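Local coordinates for CELL WALL surface anchor family protein (Streptococcus pneumoniae, PDB 2Y1V) that forms, as the major pilin RrgB, the shaft of the pneumococcal pilus, its copies probably being joined head to tail into a fibre on the cell surface, at residues T4-V9 and F101-L106; V11-A16 and K46-V51; F53-T58 and Y111-I116; N59-D64 and G71-P76; V136-E141 and A150-K155. All coordinates share one frame; numbering follows the deposited sequence.

How the contacts relate
From the N terminus, the strand 8-16 enters two pairings in turn: contact 1 joins its start to 101-106, closing a loop of about ninety residues, and contact 2, nested inside that loop, joins its far end to 46-51. The chain then passes to a second sheet, where contact 3 pairs 53-58 with 111-116. Its segments alternate with those of contact 1, and the two contacts cross. Contact 4, a short excursion between 59-64 and 71-76, is nested within both loops. Contact 5 follows contacts 1 to 4 along the chain and packs 136-141, beside 109-115, against 150-155, beside 8-16, tying the two sheets together.

Contact 1: T4-V9 and F101-L106; sequences TTTTSV and FNTANL
Val9 and Thr103 meet through one methyl each, and the first torsion of Val9 explains how. With chi1 at 173°, Val9 turns CG1 opposite its backbone N and leaves CG2 on the side of that N, where it meets Thr103. The side chains cross at about a right angle, with Val9 CG2 3.4 Å from Thr103 CG2; the place of the Thr103 hydroxyl is doubtful in the model. Beside them, the backbones close one antiparallel hydrogen-bonded pair: Val9 N donates to Phe101 O (3.1 Å), and Phe101 N donates to Val9 O (2.7 Å). That same Val9 O lies at the edge of the Phe101 ring, near its plane. Ser8 and Asn102 form the next, non-hydrogen-bonded pair, after which the pairing gives way to turns. Thr103 N still donates to Thr7 O at 2.9 Å, but from 59° above the carbonyl plane. Asn102 OD1 bends back to accept from Ala104 N (2.9 Å), an Asx turn, while Thr4 OG1 accepts from Thr6 N in an ST turn. A water bridges Thr4 O and Ala104 O. Thr6 OG1 is hydrogen-bonded to Val147 O and Leu144 N, outside both segments, and Trp55 packs on Val9 and Thr103. The contact thus illustrates how a strand end can be finished: as regular pairing fades, side-chain acceptors and a water take up backbone polar groups, while the methyls of Val9 and Thr103 keep the inner side apolar.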
# COMPACT_ATOMS: atom_id res chain seq x y z
N THR A 4 -31.87 46.14 7.89
CA THR A 4 -33.07 46.24 7.06
C THR A 4 -34.22 45.39 7.59
O THR A 4 -34.08 44.66 8.55
CB THR A 4 -32.80 45.75 5.59
OG1 THR A 4 -33.04 44.33 5.48
CG2 THR A 4 -31.39 46.08 5.15
N THR A 5 -35.36 45.48 6.90
CA THR A 5 -36.55 44.71 7.24
C THR A 5 -36.40 43.21 7.00
O THR A 5 -37.21 42.42 7.47
CB THR A 5 -37.80 45.26 6.49
OG1 THR A 5 -37.57 45.29 5.08
CG2 THR A 5 -38.10 46.68 6.96
N THR A 6 -35.36 42.81 6.26
CA THR A 6 -35.09 41.38 6.08
C THR A 6 -34.21 40.90 7.22
O THR A 6 -32.99 41.03 7.15
CB THR A 6 -34.41 41.07 4.74
OG1 THR A 6 -35.27 41.45 3.65
CG2 THR A 6 -34.11 39.58 4.65
N THR A 7 -34.82 40.35 8.27
CA THR A 7 -34.10 40.07 9.51
C THR A 7 -33.47 38.68 9.58
O THR A 7 -32.70 38.40 10.50
CB THR A 7 -34.98 40.28 10.75
OG1 THR A 7 -36.05 39.33 10.77
CG2 THR A 7 -35.52 41.70 10.75
N SER A 8 -33.77 37.82 8.61
CA SER A 8 -33.09 36.54 8.54
C SER A 8 -33.11 35.96 7.13
O SER A 8 -34.05 36.19 6.37
CB SER A 8 -33.70 35.53 9.50
OG SER A 8 -34.61 34.71 8.78
N VAL A 9 -32.06 35.20 6.82
CA VAL A 9 -31.91 34.51 5.55
C VAL A 9 -31.52 33.06 5.83
O VAL A 9 -30.62 32.79 6.62
CB VAL A 9 -30.81 35.18 4.70
CG1 VAL A 9 -30.53 34.37 3.46
CG2 VAL A 9 -31.21 36.62 4.34
N PHE A 101 -29.30 32.42 8.93
CA PHE A 101 -28.50 33.57 9.36
C PHE A 101 -29.37 34.67 9.96
O PHE A 101 -30.50 34.91 9.53
CB PHE A 101 -27.73 34.16 8.18
CG PHE A 101 -26.62 33.27 7.67
CD1 PHE A 101 -25.38 33.28 8.28
CD2 PHE A 101 -26.82 32.44 6.58
CE1 PHE A 101 -24.37 32.46 7.83
CE2 PHE A 101 -25.81 31.63 6.10
CZ PHE A 101 -24.58 31.65 6.73
N ASN A 102 -28.83 35.34 10.96
CA ASN A 102 -29.48 36.52 11.47
C ASN A 102 -28.96 37.70 10.69
O ASN A 102 -27.76 38.01 10.76
CB ASN A 102 -29.19 36.71 12.95
CG ASN A 102 -29.76 38.00 13.48
OD1 ASN A 102 -30.34 38.79 12.73
ND2 ASN A 102 -29.61 38.22 14.78
N THR A 103 -29.84 38.35 9.95
CA THR A 103 -29.44 39.39 8.99
C THR A 103 -29.75 40.81 9.48
O THR A 103 -29.44 41.81 8.81
CB THR A 103 -30.10 39.15 7.63
OG1 THR A 103 -31.49 38.84 7.82
CG2 THR A 103 -29.46 37.97 6.93
N ALA A 104 -30.31 40.86 10.68
CA ALA A 104 -30.90 42.05 11.27
C ALA A 104 -30.01 43.28 11.33
O ALA A 104 -30.52 44.41 11.27
CB ALA A 104 -31.45 41.73 12.70
N ASN A 105 -28.70 43.08 11.46
CA ASN A 105 -27.78 44.22 11.55
C ASN A 105 -27.06 44.59 10.25
O ASN A 105 -26.29 45.54 10.22
CB ASN A 105 -26.75 44.02 12.67
CG ASN A 105 -27.38 43.72 14.02
OD1 ASN A 105 -26.98 42.78 14.69
ND2 ASN A 105 -28.37 44.52 14.43
N LEU A 106 -27.30 43.84 9.18
CA LEU A 106 -26.71 44.18 7.89
C LEU A 106 -27.35 45.41 7.25
O LEU A 106 -28.56 45.43 7.06
CB LEU A 106 -26.82 43.02 6.91
CG LEU A 106 -26.03 41.75 7.21
CD1 LEU A 106 -26.18 40.79 6.05
CD2 LEU A 106 -24.56 42.08 7.44
O HOH W 1 -32.90 45.09 10.94

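Contact 2: V11-A16 and K46-V51; sequences VHKLLA and KEIAGV
Lys13, through the root of its side chain, lies across Val51 at about a right angle, CG of Lys13 standing 3.6 Å from CG1 of Val51. This is the tightly packed side of the contact. Next to it, Leu15 crosses Ile48 in the same manner, with Leu15 CD1 3.9 Å from Ile48 CG2. The backbones fasten this region with three bonds: Leu15 N to Lys46 O at 2.6 Å, Lys46 N to Leu15 O at 2.9 Å, and Ile48 N to Lys13 O at 3.1 Å. On the other face of the pairing the contact is more polar. There Glu47, its chain extended from a chi1 of -177°, carries its carboxylate along to His12, whose ND1 donates to Glu47 OE2 (2.8 Å). The bond is bent, 141° at the hydrogen, and OE2 is met from above the carboxylate plane. The ring of His12 is also stacked on Tyr153. Looser still is Lys46, exposed, whose chain leads away from the pairing and whose NZ makes merely a weak bond to Glu47 O. Beyond the CG that touches Val51, Lys13 bends at chi2 (-58°) and then runs straight to a covalent link between its NZ and CG of Asn156, with Glu115 alongside. A lysine and an asparagine on adjacent strands, joined next to an acidic residue, are the hallmark of the intramolecular isopeptide bond of Gram-positive pilins.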
# COMPACT_ATOMS: atom_id res chain seq x y z
N VAL A 11 -30.21 29.50 4.17
CA VAL A 11 -29.64 28.86 2.99
C VAL A 11 -29.97 27.37 3.02
O VAL A 11 -29.65 26.69 3.98
CB VAL A 11 -28.13 29.02 2.94
CG1 VAL A 11 -27.59 28.44 1.66
CG2 VAL A 11 -27.77 30.49 3.06
N HIS A 12 -30.64 26.89 1.98
CA HIS A 12 -30.89 25.47 1.87
C HIS A 12 -30.00 25.01 0.75
O HIS A 12 -30.01 25.55 -0.35
CB HIS A 12 -32.36 25.19 1.56
CG HIS A 12 -33.32 25.86 2.49
ND1 HIS A 12 -33.94 25.20 3.53
CD2 HIS A 12 -33.75 27.14 2.56
CE1 HIS A 12 -34.72 26.04 4.19
NE2 HIS A 12 -34.62 27.23 3.62
N LYS A 13 -29.19 24.02 1.05
CA LYS A 13 -28.24 23.54 0.09
C LYS A 13 -28.91 22.36 -0.58
O LYS A 13 -29.25 21.37 0.07
CB LYS A 13 -26.98 23.11 0.80
CG LYS A 13 -25.74 23.49 0.09
CD LYS A 13 -25.73 22.91 -1.26
CE LYS A 13 -24.64 23.53 -2.06
NZ LYS A 13 -24.56 22.79 -3.31
N LEU A 14 -29.12 22.47 -1.88
CA LEU A 14 -29.78 21.41 -2.62
C LEU A 14 -28.78 20.56 -3.39
O LEU A 14 -27.84 21.06 -4.00
CB LEU A 14 -30.82 22.02 -3.57
CG LEU A 14 -32.26 22.17 -3.06
CD1 LEU A 14 -32.34 22.42 -1.55
CD2 LEU A 14 -33.01 23.24 -3.85
N LEU A 15 -29.00 19.25 -3.35
CA LEU A 15 -28.21 18.31 -4.13
C LEU A 15 -29.03 17.75 -5.31
O LEU A 15 -30.12 17.21 -5.11
CB LEU A 15 -27.78 17.16 -3.23
CG LEU A 15 -26.58 16.32 -3.64
CD1 LEU A 15 -26.39 15.29 -2.56
CD2 LEU A 15 -26.81 15.64 -4.97
N ALA A 16 -28.54 17.89 -6.54
CA ALA A 16 -29.19 17.24 -7.67
C ALA A 16 -28.84 15.75 -7.71
O ALA A 16 -27.75 15.38 -8.13
CB ALA A 16 -28.83 17.90 -8.95
N LYS A 46 -32.37 17.23 -3.23
CA LYS A 46 -32.39 16.84 -1.83
C LYS A 46 -31.64 17.88 -0.99
O LYS A 46 -30.65 18.45 -1.45
CB LYS A 46 -31.76 15.45 -1.66
CG LYS A 46 -32.03 14.81 -0.31
CD LYS A 46 -31.24 13.52 -0.15
CE LYS A 46 -30.89 13.26 1.31
NZ LYS A 46 -30.17 14.42 1.94
N GLU A 47 -32.11 18.13 0.21
CA GLU A 47 -31.44 19.10 1.07
C GLU A 47 -30.44 18.44 2.01
O GLU A 47 -30.79 17.53 2.77
CB GLU A 47 -32.46 19.93 1.86
CG GLU A 47 -31.80 21.01 2.71
CD GLU A 47 -32.81 21.93 3.35
OE1 GLU A 47 -34.01 21.70 3.13
OE2 GLU A 47 -32.39 22.87 4.06
N ILE A 48 -29.21 18.92 1.97
CA ILE A 48 -28.11 18.35 2.74
C ILE A 48 -27.52 19.30 3.78
O ILE A 48 -27.44 20.51 3.58
CB ILE A 48 -26.96 17.91 1.82
CG1 ILE A 48 -26.47 19.08 0.97
CG2 ILE A 48 -27.43 16.77 0.91
CD1 ILE A 48 -25.29 18.73 0.09
N ALA A 49 -27.12 18.72 4.91
CA ALA A 49 -26.44 19.43 5.97
C ALA A 49 -24.94 19.30 5.78
O ALA A 49 -24.47 18.48 4.99
CB ALA A 49 -26.83 18.85 7.31
N GLY A 50 -24.20 20.10 6.55
CA GLY A 50 -22.76 20.04 6.56
C GLY A 50 -22.08 20.77 5.42
O GLY A 50 -20.96 20.44 5.06
N VAL A 51 -22.76 21.75 4.83
CA VAL A 51 -22.13 22.60 3.83
C VAL A 51 -21.93 23.98 4.46
O VAL A 51 -22.84 24.51 5.08
CB VAL A 51 -23.01 22.67 2.55
CG1 VAL A 51 -22.53 23.73 1.59
CG2 VAL A 51 -23.05 21.31 1.87

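Contact 3: F53-T58 and Y111-I116; sequences FVWTNT and YKIYEI
Lys112 NZ is gripped by three partners: Thr58 O across the contact, through a weak bond of 3.4 Å, a water that accepts at 2.8 Å from NZ and donates to Thr58 O, and, beyond both segments, Asn60 OD1. An extended chain delivers the amine to this rim. Behind it the backbones pair antiparallel from Phe53-Glu115 to Thr56-Lys112, with Thr56 N donating to Lys112 O at 2.6 Å and Tyr114 N to Val54 O at 2.8 Å. Each face of the sheet has its own character. On one, Trp55 and Ile113 lie side by side and point the same way, so that Ile113 CD1 sits over the indole, 3.9 Å from the centroid of the Trp55 six-membered ring and 23° off its normal. Trp55 also turns an edge toward the face of Tyr111 in an offset edge-to-face pair, the planes 67° apart. Further along, Glu115 CA covers one face of the Phe53 ring. On the opposite face, Thr56 CG2 packs against Lys112 CB at 3.7 Å. Thr56 OG1, buried near the Tyr114 ring, has no polar partner in the model, whereas Tyr114 OH is bonded to Asn60 OD1. These are the two central strands of a four-stranded antiparallel sheet, flanked by 91-93 next to 52-57 and by 138-142 next to 109-115. The face bearing Phe53, Trp55 and Glu115 is turned toward strand 8-16, whose Val9, Val11 and Lys13 pack on it.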
# COMPACT_ATOMS: atom_id res chain seq x y z
N PHE A 53 -21.35 28.03 4.55
CA PHE A 53 -21.70 29.24 3.81
C PHE A 53 -21.22 30.49 4.53
O PHE A 53 -21.34 30.61 5.76
CB PHE A 53 -23.21 29.29 3.55
CG PHE A 53 -23.64 28.51 2.34
CD1 PHE A 53 -23.57 29.07 1.05
CD2 PHE A 53 -24.08 27.20 2.47
CE1 PHE A 53 -23.95 28.35 -0.07
CE2 PHE A 53 -24.46 26.47 1.38
CZ PHE A 53 -24.39 27.04 0.08
N VAL A 54 -20.64 31.41 3.77
CA VAL A 54 -20.07 32.60 4.36
C VAL A 54 -20.49 33.81 3.55
O VAL A 54 -20.65 33.73 2.33
CB VAL A 54 -18.52 32.54 4.48
CG1 VAL A 54 -17.89 32.62 3.14
CG2 VAL A 54 -18.00 33.67 5.34
N TRP A 55 -20.68 34.92 4.25
CA TRP A 55 -21.18 36.13 3.64
C TRP A 55 -20.07 37.09 3.25
O TRP A 55 -19.07 37.25 3.95
CB TRP A 55 -22.11 36.85 4.59
CG TRP A 55 -23.44 36.23 4.76
CD1 TRP A 55 -23.72 35.03 5.34
CD2 TRP A 55 -24.70 36.79 4.37
NE1 TRP A 55 -25.08 34.82 5.34
CE2 TRP A 55 -25.70 35.88 4.74
CE3 TRP A 55 -25.07 37.98 3.74
CZ2 TRP A 55 -27.05 36.12 4.50
CZ3 TRP A 55 -26.41 38.22 3.52
CH2 TRP A 55 -27.38 37.30 3.88
N THR A 56 -20.32 37.77 2.14
CA THR A 56 -19.38 38.67 1.51
C THR A 56 -20.13 39.94 1.14
O THR A 56 -21.35 39.96 1.07
CB THR A 56 -18.87 37.97 0.23
OG1 THR A 56 -17.68 37.23 0.53
CG2 THR A 56 -18.63 38.94 -0.89
N ASN A 57 -19.40 41.03 0.90
CA ASN A 57 -20.03 42.20 0.31
C ASN A 57 -19.93 42.06 -1.21
O ASN A 57 -19.38 41.07 -1.69
CB ASN A 57 -19.38 43.48 0.80
CG ASN A 57 -17.99 43.66 0.25
OD1 ASN A 57 -17.65 43.13 -0.82
ND2 ASN A 57 -17.17 44.44 0.96
N THR A 58 -20.43 43.03 -1.97
CA THR A 58 -20.49 42.93 -3.43
C THR A 58 -19.11 42.81 -4.10
O THR A 58 -19.03 42.39 -5.26
CB THR A 58 -21.26 44.11 -4.07
OG1 THR A 58 -21.81 43.70 -5.33
CG2 THR A 58 -20.35 45.32 -4.26
N TYR A 111 -25.16 41.67 -1.25
CA TYR A 111 -24.24 40.76 -0.60
C TYR A 111 -24.10 39.46 -1.37
O TYR A 111 -25.00 39.03 -2.11
CB TYR A 111 -24.70 40.41 0.80
CG TYR A 111 -24.81 41.57 1.74
CD1 TYR A 111 -23.71 42.01 2.48
CD2 TYR A 111 -26.01 42.24 1.91
CE1 TYR A 111 -23.81 43.09 3.36
CE2 TYR A 111 -26.13 43.30 2.79
CZ TYR A 111 -25.02 43.72 3.51
OH TYR A 111 -25.16 44.78 4.36
N LYS A 112 -22.97 38.80 -1.15
CA LYS A 112 -22.79 37.48 -1.68
C LYS A 112 -22.62 36.45 -0.55
O LYS A 112 -22.03 36.75 0.49
CB LYS A 112 -21.58 37.46 -2.61
CG LYS A 112 -21.69 38.48 -3.73
CD LYS A 112 -20.53 38.40 -4.64
CE LYS A 112 -20.80 39.25 -5.89
NZ LYS A 112 -19.58 39.33 -6.72
N ILE A 113 -23.16 35.26 -0.77
CA ILE A 113 -22.87 34.13 0.08
C ILE A 113 -22.17 33.03 -0.73
O ILE A 113 -22.69 32.57 -1.76
CB ILE A 113 -24.12 33.56 0.77
CG1 ILE A 113 -25.10 34.68 1.12
CG2 ILE A 113 -23.71 32.80 2.03
CD1 ILE A 113 -26.48 34.20 1.45
N TYR A 114 -21.01 32.61 -0.25
CA TYR A 114 -20.23 31.58 -0.92
C TYR A 114 -20.29 30.24 -0.20
O TYR A 114 -20.50 30.18 1.02
CB TYR A 114 -18.77 32.01 -1.00
CG TYR A 114 -18.53 33.07 -2.03
CD1 TYR A 114 -18.80 34.40 -1.75
CD2 TYR A 114 -18.01 32.75 -3.29
CE1 TYR A 114 -18.58 35.38 -2.69
CE2 TYR A 114 -17.79 33.72 -4.22
CZ TYR A 114 -18.08 35.04 -3.92
OH TYR A 114 -17.86 36.02 -4.85
N GLU A 115 -20.11 29.18 -0.98
CA GLU A 115 -19.92 27.86 -0.42
C GLU A 115 -18.42 27.67 -0.26
O GLU A 115 -17.64 27.98 -1.17
CB GLU A 115 -20.50 26.78 -1.34
CG GLU A 115 -20.41 25.35 -0.78
CD GLU A 115 -21.02 24.30 -1.70
OE1 GLU A 115 -22.02 24.59 -2.40
OE2 GLU A 115 -20.49 23.17 -1.73
N ILE A 116 -18.02 27.19 0.91
CA ILE A 116 -16.60 26.93 1.13
C ILE A 116 -16.31 25.45 1.32
O ILE A 116 -16.32 24.93 2.44
CB ILE A 116 -16.03 27.80 2.25
CG1 ILE A 116 -16.30 29.27 1.89
CG2 ILE A 116 -14.54 27.56 2.40
CD1 ILE A 116 -15.94 30.25 2.98
O HOH W 2 -19.82 41.71 -8.20

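Contact 4: N59-D64 and G71-P76; sequences NNEIID and GVNIDP
Asn60, Glu61 and Ile62 run antiparallel to Val72, Asn73 and Ile74, two straight backbone bonds, Ile74 N to Asn60 O (2.8 Å) and Ile62 N to Val72 O (2.9 Å), flanking the non-hydrogen-bonded pair of Glu61 and Asn73. Ile62 stands alongside Val72, both pointing the same way, with CD1 of Ile62 4.1 Å from CG1 of Val72. It also meets Ile74 obliquely, Ile62 CG1 lying 4.0 Å from Ile74 CD1. Beyond this apolar trio, the Asn60 side chain crosses that of Pro76 at about a right angle, bringing ND2 to 3.1 Å from Pro76 CG, while its OD1 is held by strand 109-115. On the face bearing Glu61 and Asn73, Glu61 bends at chi2 (99°), turning its carboxylate back toward the opposite strand. Its OE1 then stands 2.9 Å from Asn73 OD1, a meeting of two acceptors, which leaves the exact placing of these groups doubtful. The carboxylate and amide planes are 37° apart. As a case of a small two-strand excursion, it shows where cohesion can be located with confidence: in the two backbone bonds and the aliphatic branches, whereas the Glu61 carboxylate, as modelled, supports no conclusion about a bond.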
# COMPACT_ATOMS: atom_id res chain seq x y z
N ASN A 59 -18.05 43.16 -3.37
CA ASN A 59 -16.68 43.09 -3.89
C ASN A 59 -15.94 41.83 -3.48
O ASN A 59 -14.73 41.72 -3.67
CB ASN A 59 -15.85 44.30 -3.49
CG ASN A 59 -16.28 45.57 -4.19
OD1 ASN A 59 -16.01 46.68 -3.72
ND2 ASN A 59 -16.96 45.42 -5.32
N ASN A 60 -16.66 40.88 -2.89
CA ASN A 60 -16.09 39.57 -2.61
C ASN A 60 -15.20 39.53 -1.37
O ASN A 60 -14.43 38.59 -1.17
CB ASN A 60 -15.36 39.06 -3.85
CG ASN A 60 -16.23 39.17 -5.10
OD1 ASN A 60 -17.41 38.82 -5.08
ND2 ASN A 60 -15.64 39.65 -6.20
N GLU A 61 -15.35 40.55 -0.54
CA GLU A 61 -14.64 40.65 0.75
C GLU A 61 -15.51 40.13 1.91
O GLU A 61 -16.66 40.54 2.07
CB GLU A 61 -14.25 42.09 0.99
CG GLU A 61 -13.96 42.44 2.41
CD GLU A 61 -12.49 42.46 2.74
OE1 GLU A 61 -11.85 41.38 2.71
OE2 GLU A 61 -11.98 43.56 3.04
N ILE A 62 -14.94 39.24 2.71
CA ILE A 62 -15.68 38.62 3.81
C ILE A 62 -16.12 39.62 4.86
O ILE A 62 -15.34 40.51 5.26
CB ILE A 62 -14.85 37.53 4.51
CG1 ILE A 62 -14.83 36.25 3.67
CG2 ILE A 62 -15.44 37.23 5.91
CD1 ILE A 62 -13.85 35.21 4.18
N ILE A 63 -17.37 39.47 5.32
CA ILE A 63 -17.94 40.41 6.29
C ILE A 63 -18.36 39.70 7.56
O ILE A 63 -18.53 38.49 7.58
CB ILE A 63 -19.16 41.17 5.73
CG1 ILE A 63 -20.37 40.23 5.62
CG2 ILE A 63 -18.84 41.82 4.42
CD1 ILE A 63 -21.63 40.91 5.13
N ASP A 64 -18.51 40.48 8.63
CA ASP A 64 -19.05 39.98 9.87
C ASP A 64 -20.53 40.32 9.84
O ASP A 64 -21.03 40.83 8.83
CB ASP A 64 -18.35 40.59 11.09
CG ASP A 64 -18.72 42.06 11.33
OD1 ASP A 64 -19.79 42.53 10.88
OD2 ASP A 64 -17.93 42.75 12.01
N GLY A 71 -11.06 42.04 5.92
CA GLY A 71 -9.77 42.01 5.22
C GLY A 71 -9.30 40.67 4.68
O GLY A 71 -8.10 40.43 4.57
N VAL A 72 -10.25 39.80 4.36
CA VAL A 72 -9.96 38.57 3.62
C VAL A 72 -10.94 38.49 2.44
O VAL A 72 -12.16 38.61 2.60
CB VAL A 72 -10.05 37.31 4.51
CG1 VAL A 72 -9.86 36.03 3.70
CG2 VAL A 72 -9.04 37.37 5.64
N ASN A 73 -10.40 38.30 1.25
CA ASN A 73 -11.24 38.22 0.06
C ASN A 73 -11.40 36.80 -0.46
O ASN A 73 -10.57 35.94 -0.21
CB ASN A 73 -10.71 39.15 -1.03
CG ASN A 73 -11.27 40.56 -0.93
OD1 ASN A 73 -10.87 41.35 -0.07
ND2 ASN A 73 -12.19 40.90 -1.83
N ILE A 74 -12.50 36.58 -1.18
CA ILE A 74 -12.76 35.31 -1.82
C ILE A 74 -12.79 35.52 -3.33
O ILE A 74 -13.49 36.41 -3.82
CB ILE A 74 -14.10 34.72 -1.37
CG1 ILE A 74 -14.01 34.23 0.06
CG2 ILE A 74 -14.53 33.56 -2.28
CD1 ILE A 74 -15.35 33.71 0.58
N ASP A 75 -12.06 34.71 -4.07
CA ASP A 75 -12.01 34.89 -5.52
C ASP A 75 -13.31 34.40 -6.20
O ASP A 75 -13.69 33.23 -6.09
CB ASP A 75 -10.76 34.21 -6.10
CG ASP A 75 -10.70 34.28 -7.61
OD1 ASP A 75 -10.24 35.31 -8.17
OD2 ASP A 75 -11.15 33.31 -8.24
N PRO A 76 -14.00 35.31 -6.89
CA PRO A 76 -15.29 34.99 -7.53
C PRO A 76 -15.27 33.81 -8.51
O PRO A 76 -16.33 33.20 -8.75
CB PRO A 76 -15.69 36.29 -8.25
CG PRO A 76 -14.58 37.29 -7.97
CD PRO A 76 -13.70 36.76 -6.90

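Contact 5: V136-E141 and A150-K155; sequences VPIEIE and AHVYPK
Ile138 drives its CD1 into the angle between Val152 and Pro154, ending 3.5 Å from Val152 CG2 and equally 3.5 Å from Pro154 CD. Its first torsion, -60°, places CG1 opposite the carbonyl carbon, and the rest of the chain is extended, which gives the terminal methyl its full reach. The other branch of Ile138, CG2, faces Val152 CG1 at the longer distance of 4.2 Å. Val152 therefore spends both of its methyls on this contact: CG2 meets the tip of Ile138, while CG1 lies 4.0 Å from Ile140 CG2, where the two side chains cross at about a right angle. At the far end, Val136 approaches Pro154 obliquely, with Val136 CG2 3.7 Å from Pro154 CB. The touching parts, 136-140 and 152-155, run nearly antiparallel (167°), yet no hydrogen bond joins them; the interface is aliphatic throughout, held by side chains interleaving from opposing backbones. Such contacts exemplify the core of a beta sandwich, where cohesion between layers comes from close apolar fit. Each segment makes its backbone bonds within its own sheet: Ile138 with Ile113 and Ile140 with Tyr111 on one side, Ala150 and Val152 with Thr10 on the other. Val152 and Pro154 also press on Val11 of strand 8-16. Tyr153, pointing away from the interface, touches helix 22-28, which also packs against Lys155.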
# COMPACT_ATOMS: atom_id res chain seq x y z
N VAL A 136 -24.33 29.53 -6.96
CA VAL A 136 -23.33 29.86 -5.95
C VAL A 136 -22.28 30.67 -6.71
O VAL A 136 -21.85 30.26 -7.78
CB VAL A 136 -22.63 28.60 -5.34
CG1 VAL A 136 -21.54 29.00 -4.37
CG2 VAL A 136 -23.63 27.69 -4.66
N PRO A 137 -21.88 31.84 -6.17
CA PRO A 137 -22.38 32.39 -4.92
C PRO A 137 -23.78 32.96 -5.04
O PRO A 137 -24.19 33.45 -6.10
CB PRO A 137 -21.40 33.53 -4.64
CG PRO A 137 -20.97 33.99 -6.00
CD PRO A 137 -20.89 32.72 -6.82
N ILE A 138 -24.52 32.90 -3.93
CA ILE A 138 -25.83 33.49 -3.86
C ILE A 138 -25.70 35.02 -3.85
O ILE A 138 -24.94 35.57 -3.04
CB ILE A 138 -26.54 33.06 -2.58
CG1 ILE A 138 -26.69 31.54 -2.55
CG2 ILE A 138 -27.88 33.76 -2.44
CD1 ILE A 138 -27.39 31.04 -1.33
N GLU A 139 -26.43 35.68 -4.74
CA GLU A 139 -26.46 37.13 -4.75
C GLU A 139 -27.80 37.59 -4.20
O GLU A 139 -28.83 37.39 -4.83
CB GLU A 139 -26.25 37.67 -6.16
CG GLU A 139 -24.96 37.20 -6.81
CD GLU A 139 -24.97 37.36 -8.32
OE1 GLU A 139 -26.01 37.78 -8.87
OE2 GLU A 139 -23.93 37.07 -8.95
N ILE A 140 -27.79 38.17 -3.01
CA ILE A 140 -29.00 38.65 -2.39
C ILE A 140 -28.83 40.09 -1.94
O ILE A 140 -27.92 40.41 -1.16
CB ILE A 140 -29.37 37.82 -1.14
CG1 ILE A 140 -28.23 37.87 -0.14
CG2 ILE A 140 -29.67 36.39 -1.51
CD1 ILE A 140 -28.60 37.22 1.18
N GLU A 141 -29.71 40.97 -2.44
CA GLU A 141 -29.70 42.36 -2.01
C GLU A 141 -30.74 42.55 -0.91
O GLU A 141 -31.86 42.04 -1.02
CB GLU A 141 -29.96 43.29 -3.20
CG GLU A 141 -29.72 44.76 -2.90
CD GLU A 141 -30.24 45.67 -3.99
OE1 GLU A 141 -30.63 45.17 -5.07
OE2 GLU A 141 -30.28 46.90 -3.78
N ALA A 150 -36.15 35.39 4.66
CA ALA A 150 -35.93 34.87 3.32
C ALA A 150 -35.33 33.47 3.33
O ALA A 150 -34.78 33.00 4.34
CB ALA A 150 -35.06 35.82 2.51
N HIS A 151 -35.45 32.81 2.19
CA HIS A 151 -34.96 31.46 2.00
C HIS A 151 -34.41 31.37 0.58
O HIS A 151 -35.06 31.85 -0.36
CB HIS A 151 -36.10 30.46 2.20
CG HIS A 151 -36.66 30.44 3.59
ND1 HIS A 151 -37.57 31.38 4.04
CD2 HIS A 151 -36.46 29.59 4.62
CE1 HIS A 151 -37.89 31.11 5.30
NE2 HIS A 151 -37.24 30.03 5.67
N VAL A 152 -33.22 30.79 0.45
CA VAL A 152 -32.51 30.70 -0.84
C VAL A 152 -32.07 29.26 -1.16
O VAL A 152 -31.89 28.46 -0.25
CB VAL A 152 -31.28 31.62 -0.84
CG1 VAL A 152 -31.72 33.06 -0.89
CG2 VAL A 152 -30.42 31.37 0.41
N TYR A 153 -31.87 28.92 -2.43
CA TYR A 153 -31.61 27.51 -2.78
C TYR A 153 -30.47 27.23 -3.77
O TYR A 153 -30.73 26.90 -4.94
CB TYR A 153 -32.90 26.83 -3.27
CG TYR A 153 -34.02 26.86 -2.27
CD1 TYR A 153 -34.80 28.00 -2.11
CD2 TYR A 153 -34.29 25.77 -1.47
CE1 TYR A 153 -35.82 28.06 -1.20
CE2 TYR A 153 -35.33 25.82 -0.54
CZ TYR A 153 -36.08 26.98 -0.42
OH TYR A 153 -37.10 27.06 0.48
N PRO A 154 -29.22 27.33 -3.29
CA PRO A 154 -27.99 26.99 -4.00
C PRO A 154 -27.96 25.51 -4.34
O PRO A 154 -28.46 24.70 -3.59
CB PRO A 154 -26.89 27.31 -2.97
CG PRO A 154 -27.61 27.33 -1.66
CD PRO A 154 -28.92 27.94 -1.98
N LYS A 155 -27.34 25.17 -5.47
CA LYS A 155 -27.44 23.82 -5.99
C LYS A 155 -26.09 23.15 -6.14
O LYS A 155 -25.10 23.83 -6.34
CB LYS A 155 -28.20 23.81 -7.33
CG LYS A 155 -29.58 24.45 -7.23
CD LYS A 155 -29.99 25.12 -8.53
CE LYS A 155 -31.26 25.94 -8.37
NZ LYS A 155 -31.01 27.21 -7.65